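Taurocyamine kinase (PDB 4WOD) catalyses the reversible, magnesium-dependent transfer of phosphate between ATP and taurocyamine, giving N-phosphotaurocyamine and ADP, through two phosphagen kinase units fused in one chain. Local coordinates at residues 438-443 and 630-635; 539-544 and 570-575; 597-602 and 701-706; 608-613 and 617-622. The protein carries 4 engineered substitutions. All blocks are in the same frame, centred on the assembly; numbering follows the deposited sequence.

Contact 1: 438-443 and 630-635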
# COMPACT_ATOMS: atom_id res chain seq x y z
N ASP A 438 16.68 -21.20 -19.05
CA ASP A 438 15.98 -21.05 -20.33
C ASP A 438 15.21 -19.75 -20.38
O ASP A 438 14.94 -19.22 -21.46
CB ASP A 438 15.02 -22.21 -20.58
CG ASP A 438 15.73 -23.48 -21.02
OD1 ASP A 438 16.97 -23.51 -21.01
OD2 ASP A 438 15.04 -24.44 -21.40
N TYR A 439 14.82 -19.24 -19.22
CA TYR A 439 14.16 -17.94 -19.18
C TYR A 439 15.20 -16.83 -19.01
O TYR A 439 15.18 -15.84 -19.74
CB TYR A 439 13.14 -17.90 -18.05
CG TYR A 439 12.52 -16.55 -17.77
CD1 TYR A 439 11.60 -16.00 -18.66
CD2 TYR A 439 12.82 -15.85 -16.61
CE1 TYR A 439 11.01 -14.78 -18.39
CE2 TYR A 439 12.22 -14.63 -16.34
CZ TYR A 439 11.32 -14.10 -17.24
OH TYR A 439 10.72 -12.88 -16.98
N LEU A 440 16.10 -17.00 -18.04
CA LEU A 440 16.97 -15.90 -17.66
C LEU A 440 18.13 -15.65 -18.65
O LEU A 440 18.54 -14.50 -18.83
CB LEU A 440 17.52 -16.13 -16.25
CG LEU A 440 16.52 -15.96 -15.08
CD1 LEU A 440 17.07 -16.53 -13.77
CD2 LEU A 440 16.15 -14.48 -14.88
N ASP A 441 18.64 -16.70 -19.29
CA ASP A 441 19.84 -16.51 -20.11
C ASP A 441 19.58 -15.70 -21.38
O ASP A 441 20.34 -14.79 -21.67
CB ASP A 441 20.47 -17.85 -20.48
CG ASP A 441 21.82 -17.68 -21.13
OD1 ASP A 441 22.78 -17.33 -20.41
OD2 ASP A 441 21.93 -17.88 -22.36
N PRO A 442 18.50 -16.00 -22.13
CA PRO A 442 18.27 -15.12 -23.28
C PRO A 442 17.95 -13.68 -22.86
O PRO A 442 18.40 -12.72 -23.50
CB PRO A 442 17.07 -15.77 -24.00
CG PRO A 442 16.42 -16.63 -22.98
CD PRO A 442 17.55 -17.13 -22.10
N LEU A 443 17.22 -13.53 -21.76
CA LEU A 443 16.87 -12.23 -21.20
C LEU A 443 18.11 -11.40 -20.85
O LEU A 443 18.16 -10.19 -21.08
CB LEU A 443 16.00 -12.42 -19.95
CG LEU A 443 15.37 -11.18 -19.29
CD1 LEU A 443 14.03 -11.55 -18.62
CD2 LEU A 443 16.32 -10.52 -18.28
N CYS A 630 20.20 -9.98 -7.27
CA CYS A 630 18.77 -10.19 -7.38
C CYS A 630 18.21 -9.82 -8.76
O CYS A 630 17.54 -10.64 -9.40
CB CYS A 630 18.06 -9.39 -6.28
SG CYS A 630 16.29 -9.49 -6.31
N CYS A 631 18.46 -8.60 -9.22
CA CYS A 631 18.04 -8.22 -10.57
C CYS A 631 19.10 -8.62 -11.60
O CYS A 631 20.30 -8.39 -11.39
CB CYS A 631 17.77 -6.71 -10.64
SG CYS A 631 16.94 -6.17 -12.15
N PRO A 632 18.67 -9.25 -12.70
CA PRO A 632 19.60 -9.66 -13.75
C PRO A 632 20.27 -8.45 -14.43
O PRO A 632 21.26 -8.62 -15.11
CB PRO A 632 18.72 -10.43 -14.74
CG PRO A 632 17.51 -10.81 -13.97
CD PRO A 632 17.30 -9.72 -12.95
N SER A 633 19.72 -7.26 -14.25
CA SER A 633 20.30 -6.07 -14.83
C SER A 633 21.65 -5.73 -14.19
O SER A 633 22.47 -4.99 -14.78
CB SER A 633 19.35 -4.88 -14.67
OG SER A 633 19.27 -4.48 -13.32
N ASN A 634 21.89 -6.24 -12.98
CA ASN A 634 23.08 -5.86 -12.23
C ASN A 634 24.13 -6.93 -11.98
O ASN A 634 24.87 -6.87 -11.00
CB ASN A 634 22.66 -5.25 -10.91
CG ASN A 634 22.99 -3.79 -10.83
OD1 ASN A 634 24.15 -3.42 -10.65
ND2 ASN A 634 21.98 -2.93 -11.02
N LEU A 635 24.19 -7.91 -12.88
CA LEU A 635 25.24 -8.93 -12.91
C LEU A 635 26.62 -8.49 -13.43
O LEU A 635 26.83 -7.35 -13.81
CB LEU A 635 24.77 -10.09 -13.79
CG LEU A 635 23.42 -10.70 -13.46
CD1 LEU A 635 22.98 -11.60 -14.65
CD2 LEU A 635 23.50 -11.51 -12.17
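A small, buried apolar contact joins Leu-440 and Leu-443 of helix 437-448, in the N-terminal domain of the second phosphagen kinase unit, to Pro-632 in the loop between strands 626-627 and 639-646 of the catalytic domain. Pro-632 follows Cys-631, the predicted active-site cysteine, so the contact places the domain interface beside the loop that carries this residue. The nearest backbones are those of Leu-440 and Pro-632, with CA atoms 7.8 Å apart, and side chains alone bridge them. CD2 of Leu-440 meets CG of Pro-632 at 4.0 Å, the leucine lying roughly perpendicular to the proline. Its CG stands anti to the carbonyl carbon (chi1 -72°), which carries the branched end off the helix toward the loop. One turn on, CD2 of Leu-443 comes to 4.3 Å from CB of Pro-632, so two methyls of the helix touch neighbouring carbons of one proline ring. Only about 90 Å² is buried in all. The loop is also braced from within: the amide N of Asn-634 bonds to O of Cys-631 at 3.1 Å, and the N-H of Ser-633 points at SG of Cys-631 in a weak bond of 3.7 Å. Across the domain boundary, His-448 NE2 bonds to the carbonyl O of Pro-632; within the catalytic domain, Arg-486 of strand 480-489, a predicted ATP-binding residue, bonds to Asn-634 OD1. Around the apolar patch, Tyr-433 of helix 432-435 touches both Leu-440 and Pro-632, Ile-444 adds to the proline's cover, and Met-412 of helix 409-418 packs against Leu-440.

Contact 2: 539-544 and 570-575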
# COMPACT_ATOMS: atom_id res chain seq x y z
N LYS A 539 17.02 10.52 12.62
CA LYS A 539 16.83 11.86 12.05
C LYS A 539 17.98 12.25 11.12
O LYS A 539 17.77 12.75 10.01
CB LYS A 539 16.74 12.93 13.15
CG LYS A 539 15.64 12.74 14.18
CD LYS A 539 15.59 13.95 15.14
CE LYS A 539 16.93 14.70 15.21
NZ LYS A 539 17.64 14.61 16.53
N GLN A 540 19.19 12.03 11.61
CA GLN A 540 20.38 12.42 10.87
C GLN A 540 20.53 11.65 9.56
O GLN A 540 21.05 12.18 8.57
CB GLN A 540 21.63 12.22 11.73
CG GLN A 540 22.84 12.89 11.14
CD GLN A 540 22.55 14.33 10.73
OE1 GLN A 540 22.29 15.20 11.56
NE2 GLN A 540 22.60 14.58 9.42
N LEU A 541 20.10 10.39 9.57
CA LEU A 541 20.14 9.58 8.36
C LEU A 541 19.20 10.19 7.32
O LEU A 541 19.55 10.30 6.14
CB LEU A 541 19.75 8.13 8.66
CG LEU A 541 20.86 7.31 9.30
CD1 LEU A 541 20.34 5.95 9.76
CD2 LEU A 541 22.01 7.16 8.31
N VAL A 542 18.01 10.60 7.77
CA VAL A 542 17.04 11.24 6.88
C VAL A 542 17.57 12.59 6.39
O VAL A 542 17.49 12.89 5.20
CB VAL A 542 15.67 11.47 7.57
CG1 VAL A 542 14.68 12.04 6.55
CG2 VAL A 542 15.13 10.17 8.16
N GLU A 543 18.12 13.39 7.31
CA GLU A 543 18.77 14.64 6.94
C GLU A 543 19.79 14.48 5.81
O GLU A 543 19.85 15.30 4.88
CB GLU A 543 19.48 15.25 8.16
CG GLU A 543 19.43 16.78 8.20
CD GLU A 543 20.65 17.40 8.90
OE1 GLU A 543 21.72 16.75 8.97
OE2 GLU A 543 20.52 18.54 9.39
N ASP A 544 20.61 13.44 5.89
CA ASP A 544 21.66 13.22 4.90
C ASP A 544 21.13 12.56 3.63
O ASP A 544 21.90 12.19 2.76
CB ASP A 544 22.77 12.34 5.48
CG ASP A 544 23.55 13.04 6.57
OD1 ASP A 544 23.53 14.29 6.60
OD2 ASP A 544 24.18 12.35 7.40
N ILE A 570 21.72 0.49 7.72
CA ILE A 570 22.68 1.29 6.99
C ILE A 570 23.96 1.39 7.82
O ILE A 570 23.90 1.69 9.01
CB ILE A 570 22.14 2.71 6.69
CG1 ILE A 570 20.84 2.63 5.88
CG2 ILE A 570 23.20 3.55 5.95
CD1 ILE A 570 20.16 3.98 5.68
N PHE A 571 25.09 1.15 7.16
CA PHE A 571 26.42 1.33 7.74
C PHE A 571 27.12 2.49 7.02
O PHE A 571 26.99 2.64 5.81
CB PHE A 571 27.26 0.05 7.61
CG PHE A 571 28.71 0.20 8.00
CD1 PHE A 571 29.12 0.00 9.30
CD2 PHE A 571 29.68 0.51 7.04
CE1 PHE A 571 30.45 0.14 9.67
CE2 PHE A 571 31.03 0.64 7.39
CZ PHE A 571 31.41 0.45 8.71
N HIS A 572 27.85 3.32 7.75
CA HIS A 572 28.81 4.18 7.08
C HIS A 572 29.94 4.58 8.01
O HIS A 572 29.83 4.47 9.24
CB HIS A 572 28.14 5.42 6.47
CG HIS A 572 27.46 6.33 7.45
ND1 HIS A 572 28.13 6.95 8.49
CD2 HIS A 572 26.17 6.76 7.52
CE1 HIS A 572 27.28 7.71 9.17
NE2 HIS A 572 26.09 7.61 8.60
N ASN A 573 31.03 5.05 7.42
CA ASN A 573 32.14 5.56 8.20
C ASN A 573 31.81 6.98 8.67
O ASN A 573 30.76 7.54 8.30
CB ASN A 573 33.46 5.52 7.40
CG ASN A 573 33.40 6.29 6.08
OD1 ASN A 573 32.39 6.88 5.72
ND2 ASN A 573 34.53 6.30 5.36
N ASN A 574 32.66 7.55 9.51
CA ASN A 574 32.33 8.85 10.06
C ASN A 574 32.20 9.94 9.01
O ASN A 574 31.29 10.79 9.10
CB ASN A 574 33.38 9.27 11.09
CG ASN A 574 32.95 10.49 11.87
OD1 ASN A 574 33.32 11.62 11.54
ND2 ASN A 574 32.15 10.28 12.91
N SER A 575 33.10 9.92 8.03
CA SER A 575 33.12 10.89 6.93
C SER A 575 31.98 10.73 5.93
O SER A 575 31.81 11.58 5.05
CB SER A 575 34.44 10.78 6.15
OG SER A 575 35.53 11.11 6.98
O HOH W 1 23.79 9.83 8.70
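Leu-541, on helix 535-543, lays one methyl against two residues of strand 569-573, Ile-570 and His-572. The strand lies next to the outermost strand 525-529 in the antiparallel sheet of the second catalytic domain. Ile-570 comes first, its side chain directed at the helix; CG2 is 4.5 Å from CD2 of Leu-541, a loose apolar touch. Phe-571 points the other way, as alternation along a strand requires, and packs on Phe-578 and Val-580. His-572 turns back to the helix. Its CG sits between the backbone N and the carbonyl carbon (chi1 62°), and the ring presents its edge to Leu-541, with CD2 of the leucine near the ring plane and 4.1 Å from NE2. At the other side of the imidazole, ND1 donates to O of Asn-573 at 2.7 Å, the donor lying above the carbonyl plane. Asn-573 follows, its side chain bonded to Glu-522, Thr-577 and Phe-578. A water links the segments beside the apolar patch, 2.9 Å from OD2 of Asp-544, to which it donates, and 3.2 Å from NE2 of His-572. Asp-544 OD2 also forms a salt bridge with Lys-576. Both ring nitrogens of the buried histidine thus have polar partners, which should help hold the ring's rotation; the carboxylate, 5.2 Å from NE2 and already paired with a lysine, may still modestly favour a protonated imidazole.

Contact 3: 597-602 and 701-706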
# COMPACT_ATOMS: atom_id res chain seq x y z
N GLY A 597 35.89 15.34 -7.91
CA GLY A 597 35.93 14.42 -9.03
C GLY A 597 37.04 13.39 -8.98
O GLY A 597 37.40 12.82 -10.01
N ASN A 598 37.58 13.14 -7.80
CA ASN A 598 38.68 12.20 -7.65
C ASN A 598 38.21 10.74 -7.64
O ASN A 598 38.07 10.13 -6.57
CB ASN A 598 39.48 12.49 -6.39
CG ASN A 598 40.80 11.77 -6.38
OD1 ASN A 598 41.06 10.90 -7.22
ND2 ASN A 598 41.66 12.13 -5.44
N LEU A 599 37.99 10.21 -8.83
CA LEU A 599 37.49 8.86 -9.04
C LEU A 599 38.47 7.80 -8.56
O LEU A 599 38.06 6.75 -8.06
CB LEU A 599 37.18 8.65 -10.53
CG LEU A 599 36.82 7.24 -11.01
CD1 LEU A 599 35.59 6.74 -10.28
CD2 LEU A 599 36.60 7.26 -12.53
N ALA A 600 39.76 8.08 -8.69
CA ALA A 600 40.76 7.10 -8.30
C ALA A 600 40.65 6.85 -6.80
O ALA A 600 40.79 5.71 -6.37
CB ALA A 600 42.16 7.58 -8.67
N ALA A 601 40.41 7.90 -6.01
CA ALA A 601 40.31 7.76 -4.56
C ALA A 601 38.99 7.11 -4.12
O ALA A 601 38.96 6.36 -3.14
CB ALA A 601 40.48 9.12 -3.88
N VAL A 602 37.90 7.40 -4.83
CA VAL A 602 36.62 6.77 -4.53
C VAL A 602 36.70 5.27 -4.84
O VAL A 602 36.27 4.41 -4.06
CB VAL A 602 35.47 7.40 -5.34
CG1 VAL A 602 34.12 6.76 -4.97
CG2 VAL A 602 35.42 8.90 -5.09
N GLU A 701 35.49 3.43 -18.47
CA GLU A 701 34.50 3.87 -19.44
C GLU A 701 33.80 5.13 -18.94
O GLU A 701 33.65 6.10 -19.70
CB GLU A 701 33.48 2.77 -19.75
CG GLU A 701 34.03 1.72 -20.70
CD GLU A 701 32.97 0.82 -21.29
OE1 GLU A 701 31.77 1.19 -21.27
OE2 GLU A 701 33.34 -0.26 -21.79
N MET A 702 33.38 5.14 -17.67
CA MET A 702 32.73 6.32 -17.13
C MET A 702 33.68 7.51 -17.22
O MET A 702 33.31 8.55 -17.76
CB MET A 702 32.27 6.11 -15.68
CG MET A 702 31.48 7.29 -15.13
SD MET A 702 32.56 8.54 -14.37
CE MET A 702 32.84 7.84 -12.75
N ALA A 703 34.89 7.34 -16.71
CA ALA A 703 35.90 8.40 -16.73
C ALA A 703 36.16 8.96 -18.14
O ALA A 703 36.10 10.17 -18.36
CB ALA A 703 37.20 7.90 -16.11
N GLU A 704 36.42 8.07 -19.10
CA GLU A 704 36.65 8.49 -20.48
C GLU A 704 35.44 9.24 -21.04
O GLU A 704 35.60 10.26 -21.71
CB GLU A 704 36.97 7.28 -21.37
CG GLU A 704 38.37 6.74 -21.19
CD GLU A 704 38.72 5.70 -22.23
OE1 GLU A 704 38.73 4.50 -21.90
OE2 GLU A 704 38.99 6.09 -23.39
N GLY A 705 34.24 8.74 -20.74
CA GLY A 705 33.02 9.38 -21.17
C GLY A 705 32.80 10.75 -20.54
O GLY A 705 32.31 11.67 -21.19
N VAL A 706 33.15 10.88 -19.27
CA VAL A 706 32.95 12.13 -18.55
C VAL A 706 34.02 13.13 -18.97
O VAL A 706 33.74 14.32 -19.11
CB VAL A 706 32.97 11.90 -17.01
CG1 VAL A 706 33.08 13.22 -16.25
CG2 VAL A 706 31.71 11.13 -16.58
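The first turn of helix 599-614 approaches the middle of the C-terminal helix 695-715 most closely at Leu-599 and Ala-703, whose CA atoms are 7.9 Å apart. Leu-599 carries its half of the contact alone. With CG anti to the backbone N (chi1 172°), it extends both methyls to the other helix: CD2 reaches CB of Ala-703 at 3.7 Å and CE of Met-702 at 3.8 Å, while CD1 lies 3.9 Å from the same CE. Leucine and methionine meet tip to tip. The methionine chain bends at both chi2 (-88°) and chi3 (-82°), which folds CE against the fork of the leucine. These two helices pack on the antiparallel sheet of the phosphagen kinase catalytic domain, and the pair lies over the adjacent strands 480-489 and 639-646: Leu-599 touches Thr-483 and Val-485 of the former, and Met-702 touches Ala-641 and Val-643 of the latter. Val-485 and Ala-641 belong to the predicted ATP-binding segments, so the apolar layer backs the strands that carry them. At the start of helix 599-614, Asn-598 is the N-cap, and its OD1 accepts a weak bond of 3.3 Å from the N of Ala-601.

Contact 4: 608-613 and 617-622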
# COMPACT_ATOMS: atom_id res chain seq x y z
N GLU A 608 38.90 -1.62 -1.60
CA GLU A 608 39.46 -2.05 -0.34
C GLU A 608 38.35 -2.45 0.63
O GLU A 608 38.52 -3.39 1.41
CB GLU A 608 40.34 -0.95 0.26
CG GLU A 608 41.64 -0.76 -0.51
CD GLU A 608 42.39 0.47 -0.07
OE1 GLU A 608 41.88 1.20 0.82
OE2 GLU A 608 43.48 0.73 -0.63
N GLY A 609 37.21 -1.77 0.54
CA GLY A 609 36.07 -2.11 1.37
C GLY A 609 35.42 -3.43 0.99
O GLY A 609 34.97 -4.21 1.84
N ILE A 610 35.34 -3.67 -0.31
CA ILE A 610 34.76 -4.92 -0.81
C ILE A 610 35.61 -6.10 -0.35
O ILE A 610 35.10 -7.11 0.18
CB ILE A 610 34.66 -4.95 -2.35
CG1 ILE A 610 33.84 -3.77 -2.90
CG2 ILE A 610 34.08 -6.29 -2.84
CD1 ILE A 610 33.83 -3.72 -4.43
N ASN A 611 36.92 -5.97 -0.54
CA ASN A 611 37.84 -7.00 -0.11
C ASN A 611 37.76 -7.28 1.39
O ASN A 611 37.78 -8.42 1.81
CB ASN A 611 39.27 -6.63 -0.51
CG ASN A 611 39.50 -6.77 -2.01
OD1 ASN A 611 38.77 -7.49 -2.69
ND2 ASN A 611 40.50 -6.07 -2.53
N ALA A 612 37.66 -6.22 2.21
CA ALA A 612 37.60 -6.37 3.66
C ALA A 612 36.33 -7.12 4.10
O ALA A 612 36.37 -8.01 4.94
CB ALA A 612 37.68 -5.00 4.34
N ILE A 613 35.20 -6.73 3.52
CA ILE A 613 33.95 -7.40 3.80
C ILE A 613 34.03 -8.87 3.38
O ILE A 613 33.54 -9.76 4.10
CB ILE A 613 32.79 -6.67 3.11
CG1 ILE A 613 32.65 -5.26 3.71
CG2 ILE A 613 31.48 -7.46 3.26
CD1 ILE A 613 31.62 -4.39 3.05
N MET A 617 32.83 -13.58 4.40
CA MET A 617 31.75 -14.28 3.72
C MET A 617 32.07 -14.50 2.25
O MET A 617 32.84 -13.74 1.66
CB MET A 617 30.45 -13.49 3.88
CG MET A 617 30.50 -12.15 3.16
SD MET A 617 29.31 -10.95 3.76
CE MET A 617 30.12 -10.43 5.29
N LYS A 618 31.46 -15.52 1.65
CA LYS A 618 31.63 -15.81 0.23
C LYS A 618 30.55 -15.07 -0.57
O LYS A 618 29.37 -15.20 -0.26
CB LYS A 618 31.54 -17.33 -0.02
CG LYS A 618 32.51 -18.16 0.83
CD LYS A 618 32.63 -19.60 0.31
CE LYS A 618 33.79 -20.33 0.99
NZ LYS A 618 33.90 -21.74 0.54
N PHE A 619 30.96 -14.29 -1.58
CA PHE A 619 30.00 -13.61 -2.46
C PHE A 619 29.48 -14.58 -3.51
O PHE A 619 30.27 -15.28 -4.13
CB PHE A 619 30.63 -12.40 -3.15
CG PHE A 619 31.07 -11.32 -2.21
CD1 PHE A 619 30.35 -11.06 -1.06
CD2 PHE A 619 32.23 -10.61 -2.46
CE1 PHE A 619 30.77 -10.07 -0.18
CE2 PHE A 619 32.64 -9.60 -1.58
CZ PHE A 619 31.92 -9.34 -0.45
N ALA A 620 28.18 -14.62 -3.73
CA ALA A 620 27.64 -15.45 -4.82
C ALA A 620 28.25 -15.05 -6.19
O ALA A 620 28.16 -13.90 -6.61
CB ALA A 620 26.10 -15.35 -4.84
N HIS A 621 28.87 -15.99 -6.89
CA HIS A 621 29.54 -15.68 -8.16
C HIS A 621 29.31 -16.78 -9.20
O HIS A 621 29.27 -17.95 -8.86
CB HIS A 621 31.05 -15.48 -7.93
CG HIS A 621 31.80 -15.01 -9.14
ND1 HIS A 621 32.31 -15.89 -10.09
CD2 HIS A 621 32.16 -13.77 -9.55
CE1 HIS A 621 32.93 -15.20 -11.03
NE2 HIS A 621 32.85 -13.91 -10.73
N SER A 622 29.21 -16.39 -10.47
CA SER A 622 28.88 -17.34 -11.54
C SER A 622 29.94 -17.40 -12.64
O SER A 622 30.47 -16.37 -13.07
CB SER A 622 27.53 -16.98 -12.15
OG SER A 622 27.36 -17.59 -13.41
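Ile-610 and Ile-613, one helical turn apart near the end of helix 599-614, meet Met-617 and Phe-619 where the chain leaves the helix and turns to run across its end, a local helix-loop packing in the second phosphagen kinase catalytic domain. The two isoleucines have the same torsions, CG2 standing anti to the backbone N, and in both it is this methyl that makes the contact. Ile-610 crosses Phe-619 at about a right angle, its CG2 3.8 Å from CE2 at an oblique approach to the ring. Ile-613 instead comes to the ring's edge, close to its plane, with CG2 4.2 Å from CZ. Met-617 and Ile-613 run side by side and point the same way; a bend at chi3 (77°) of the methionine brings its CE to 3.8 Å from the same CG2. That methyl is therefore shared between the methionine end and the ring. Met-588 of strand 588-595 packs against Ile-613, Met-617 and Phe-619 together, and Val-511 and Ala-515 of helix 502-517 touch Met-617, closing the cluster against sheet and helix. The ring also turns its edge to the helix backbone: the carbonyl O of Ile-610 lies in the plane of Phe-619, 3.9 Å from both CE2 and CZ.

Overall arrangement
All four contacts lie in the second kinase unit, away from the arginine seen in the first. Along the chain, contact 1 encloses contacts 2 and 4, while its segments alternate with those of contact 3; contact 2 closes before contact 3 opens, and contact 4 is nested inside contact 3. Contacts 3 and 4 share helix 599-614, one at its start and one near its end, with centres about 23 Å apart. Contacts 1 and 2 are the most distant, about 33 Å between centres. No two touch: contacts 2, 3 and 4 each involve the eight-stranded antiparallel sheet or helices packed on it, whereas contact 1 ties the N-terminal domain to the loop of the predicted active-site cysteine.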